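Local coordinates for protein B-agarase (Saccharophagus degradans, PDB 4BQ2) that hydrolyses beta-linkages of agarose as a family 50 glycoside hydrolase, acting as an exo-beta-agarase, at residues Ala657-Ser662 with Ala671-Arg676. Sequence-based numbering, arbitrary orientation. Where two conformers were deposited one is given.
Sequences AMDHGS and ASQADR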
ATOM      1  N   ALA A 657      12.406  -3.111  -5.670  1.00 14.92           N
ATOM      2  CA  ALA A 657      13.678  -2.644  -6.253  1.00 15.88           C
ATOM      3  C   ALA A 657      13.425  -2.388  -7.737  1.00 16.91           C
ATOM      4  O   ALA A 657      12.347  -2.716  -8.249  1.00 16.01           O
ATOM      5  CB  ALA A 657      14.767  -3.706  -6.061  1.00 14.11           C
ATOM      6  N   MET A 658      14.420  -1.824  -8.418  0.50 18.49           N
ATOM      7  CA  MET A 658      14.254  -1.420  -9.824  0.50 19.04           C
ATOM      8  C   MET A 658      15.197  -2.156 -10.770  0.50 19.27           C
ATOM      9  O   MET A 658      15.365  -1.746 -11.935  0.50 19.47           O
ATOM     10  CB  MET A 658      14.440   0.101  -9.937  0.50 20.33           C
ATOM     11  CG  MET A 658      13.552   0.872  -8.966  0.50 21.90           C
ATOM     12  SD  MET A 658      13.883   2.636  -8.906  0.50 26.10           S
ATOM     13  CE  MET A 658      13.110   3.104 -10.457  0.50 24.32           C
ATOM     14  N   ASP A 659      15.795  -3.240 -10.279  1.00 18.76           N
ATOM     15  CA  ASP A 659      16.763  -4.034 -11.046  1.00 18.60           C
ATOM     16  C   ASP A 659      16.162  -5.268 -11.781  1.00 19.42           C
ATOM     17  O   ASP A 659      16.909  -6.108 -12.308  1.00 19.94           O
ATOM     18  CB  ASP A 659      17.891  -4.489 -10.134  1.00 19.30           C
ATOM     19  CG  ASP A 659      17.409  -5.430  -9.009  1.00 19.44           C
ATOM     20  OD1 ASP A 659      16.180  -5.559  -8.769  1.00 20.27           O
ATOM     21  OD2 ASP A 659      18.271  -6.044  -8.373  1.00 17.91           O
ATOM     22  N   HIS A 660      14.836  -5.357 -11.827  1.00 17.46           N
ATOM     23  CA  HIS A 660      14.136  -6.422 -12.539  1.00 18.01           C
ATOM     24  C   HIS A 660      13.045  -5.831 -13.405  1.00 17.36           C
ATOM     25  O   HIS A 660      11.970  -6.429 -13.603  1.00 17.57           O
ATOM     26  CB  HIS A 660      13.584  -7.402 -11.496  1.00 18.57           C
ATOM     27  CG  HIS A 660      13.233  -8.758 -12.012  1.00 18.87           C
ATOM     28  ND1 HIS A 660      14.139  -9.799 -12.053  1.00 18.30           N
ATOM     29  CD2 HIS A 660      12.033  -9.281 -12.361  1.00 18.80           C
ATOM     30  CE1 HIS A 660      13.519 -10.893 -12.460  1.00 19.02           C
ATOM     31  NE2 HIS A 660      12.238 -10.607 -12.645  1.00 19.09           N
ATOM     32  N   GLY A 661      13.307  -4.642 -13.960  1.00 17.13           N
ATOM     33  CA  GLY A 661      12.447  -4.129 -15.005  1.00 17.47           C
ATOM     34  C   GLY A 661      11.295  -3.248 -14.591  1.00 17.32           C
ATOM     35  O   GLY A 661      10.626  -2.683 -15.440  1.00 17.67           O
ATOM     36  N   SER A 662      11.059  -3.077 -13.284  1.00 17.67           N
ATOM     37  CA  SER A 662       9.958  -2.217 -12.851  1.00 16.99           C
ATOM     38  C   SER A 662      10.267  -0.732 -12.953  1.00 18.41           C
ATOM     39  O   SER A 662      11.362  -0.308 -12.691  1.00 18.16           O
ATOM     40  CB  SER A 662       9.546  -2.537 -11.398  1.00 17.60           C
ATOM     41  OG  SER A 662       8.342  -1.859 -11.087  1.00 19.67           O
ATOM     42  N   ALA A 671      17.997  -1.384  -2.883  1.00 15.43           N
ATOM     43  CA  ALA A 671      19.015  -1.080  -3.909  1.00 14.81           C
ATOM     44  C   ALA A 671      19.065  -2.143  -4.981  1.00 16.24           C
ATOM     45  O   ALA A 671      19.610  -1.901  -6.058  1.00 16.32           O
ATOM     46  CB  ALA A 671      20.380  -0.954  -3.262  1.00 14.15           C
ATOM     47  N   SER A 672      18.492  -3.318  -4.684  1.00 15.93           N
ATOM     48  CA  SER A 672      18.636  -4.525  -5.508  1.00 16.19           C
ATOM     49  C   SER A 672      17.779  -5.614  -4.933  1.00 18.22           C
ATOM     50  O   SER A 672      17.297  -5.478  -3.767  1.00 17.49           O
ATOM     51  CB  SER A 672      20.103  -5.010  -5.510  1.00 17.00           C
ATOM     52  OG  SER A 672      20.465  -5.604  -4.279  1.00 17.22           O
ATOM     53  N   GLN A 673      17.617  -6.719  -5.684  1.00 17.29           N
ATOM     54  CA  GLN A 673      16.828  -7.846  -5.159  1.00 17.10           C
ATOM     55  C   GLN A 673      17.432  -8.376  -3.874  1.00 16.58           C
ATOM     56  O   GLN A 673      16.696  -8.694  -2.934  1.00 18.40           O
ATOM     57  CB  GLN A 673      16.708  -8.996  -6.202  1.00 17.03           C
ATOM     58  CG  GLN A 673      15.873  -8.620  -7.424  1.00 16.38           C
ATOM     59  CD  GLN A 673      14.531  -8.088  -7.038  1.00 16.23           C
ATOM     60  OE1 GLN A 673      14.072  -7.024  -7.538  1.00 18.57           O
ATOM     61  NE2 GLN A 673      13.896  -8.772  -6.113  1.00 15.35           N
ATOM     62  N   ALA A 674      18.767  -8.469  -3.808  1.00 16.48           N
ATOM     63  CA  ALA A 674      19.420  -8.923  -2.558  1.00 16.24           C
ATOM     64  C   ALA A 674      19.154  -7.983  -1.396  1.00 16.39           C
ATOM     65  O   ALA A 674      18.918  -8.421  -0.256  1.00 14.99           O
ATOM     66  CB  ALA A 674      20.923  -9.120  -2.725  1.00 16.20           C
ATOM     67  N   ASP A 675      19.235  -6.688  -1.669  1.00 18.49           N
ATOM     68  CA  ASP A 675      18.913  -5.702  -0.627  1.00 17.87           C
ATOM     69  C   ASP A 675      17.424  -5.812  -0.228  1.00 17.00           C
ATOM     70  O   ASP A 675      17.088  -5.614   0.943  1.00 16.64           O
ATOM     71  CB  ASP A 675      19.288  -4.308  -1.128  1.00 18.32           C
ATOM     72  CG  ASP A 675      19.243  -3.226  -0.020  1.00 19.19           C
ATOM     73  OD1 ASP A 675      19.643  -3.492   1.115  1.00 19.84           O
ATOM     74  OD2 ASP A 675      18.802  -2.098  -0.305  1.00 19.73           O
ATOM     75  N   ARG A 676      16.535  -6.130  -1.175  1.00 15.99           N
ATOM     76  CA  ARG A 676      15.118  -6.358  -0.835  1.00 16.08           C
ATOM     77  C   ARG A 676      15.036  -7.443   0.219  1.00 15.65           C
ATOM     78  O   ARG A 676      14.297  -7.290   1.218  1.00 13.52           O
ATOM     79  CB  ARG A 676      14.276  -6.847  -2.023  1.00 17.83           C
ATOM     80  CG  ARG A 676      13.800  -5.827  -3.031  1.00 19.16           C
ATOM     81  CD  ARG A 676      12.989  -6.621  -4.069  1.00 19.19           C
ATOM     82  NE  ARG A 676      11.559  -6.769  -3.778  1.00 16.58           N
ATOM     83  CZ  ARG A 676      10.756  -7.715  -4.272  1.00 16.24           C
ATOM     84  NH1 ARG A 676      11.228  -8.654  -5.096  1.00 15.88           N
ATOM     85  NH2 ARG A 676       9.446  -7.688  -3.997  1.00 15.09           N
TER
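Asp-659 reaches from the loop to the start of helix 673-688 and accepts a hydrogen bond from the backbone N of Gln-673. Asp-659 OD2 lies 2.8 Å from Gln-673 N, and the bond is bent, 150° at the hydrogen. The donor arrives on the syn side of the carboxylate, 26° out of its plane. Asp-659 OD2 also sits 3.3 Å from Ser-672 CA. The carboxylate crosses the Gln-673 side chain at a slant, with Asp-659 OD1 3.4 Å from Gln-673 CG. A bend at chi2 (-53°) helps turn the Gln-673 amide towards Asp-659, the two planes near parallel.

Closer to Arg-676, the buried methyl of Ala-657 packs against the first turn. Ala-657 CB is 3.7 Å from Ser-672 C and 3.8 Å from Arg-676 CG. The Arg-676 guanidinium is held by NE to Ile-655 O, NH2 to Gly-719 O and a cation-pi contact with Tyr-728.

Ser-672 is the N-cap, with Ser-672 OG accepting from Asp-675 N at 3.1 Å. Asp-659 takes another N-H of the first turn, and its negative charge would suit the helix dipole. The arrangement is a side-chain-capped helix N-terminus, closing the loop that joins strand 648-652 to helix 673-688.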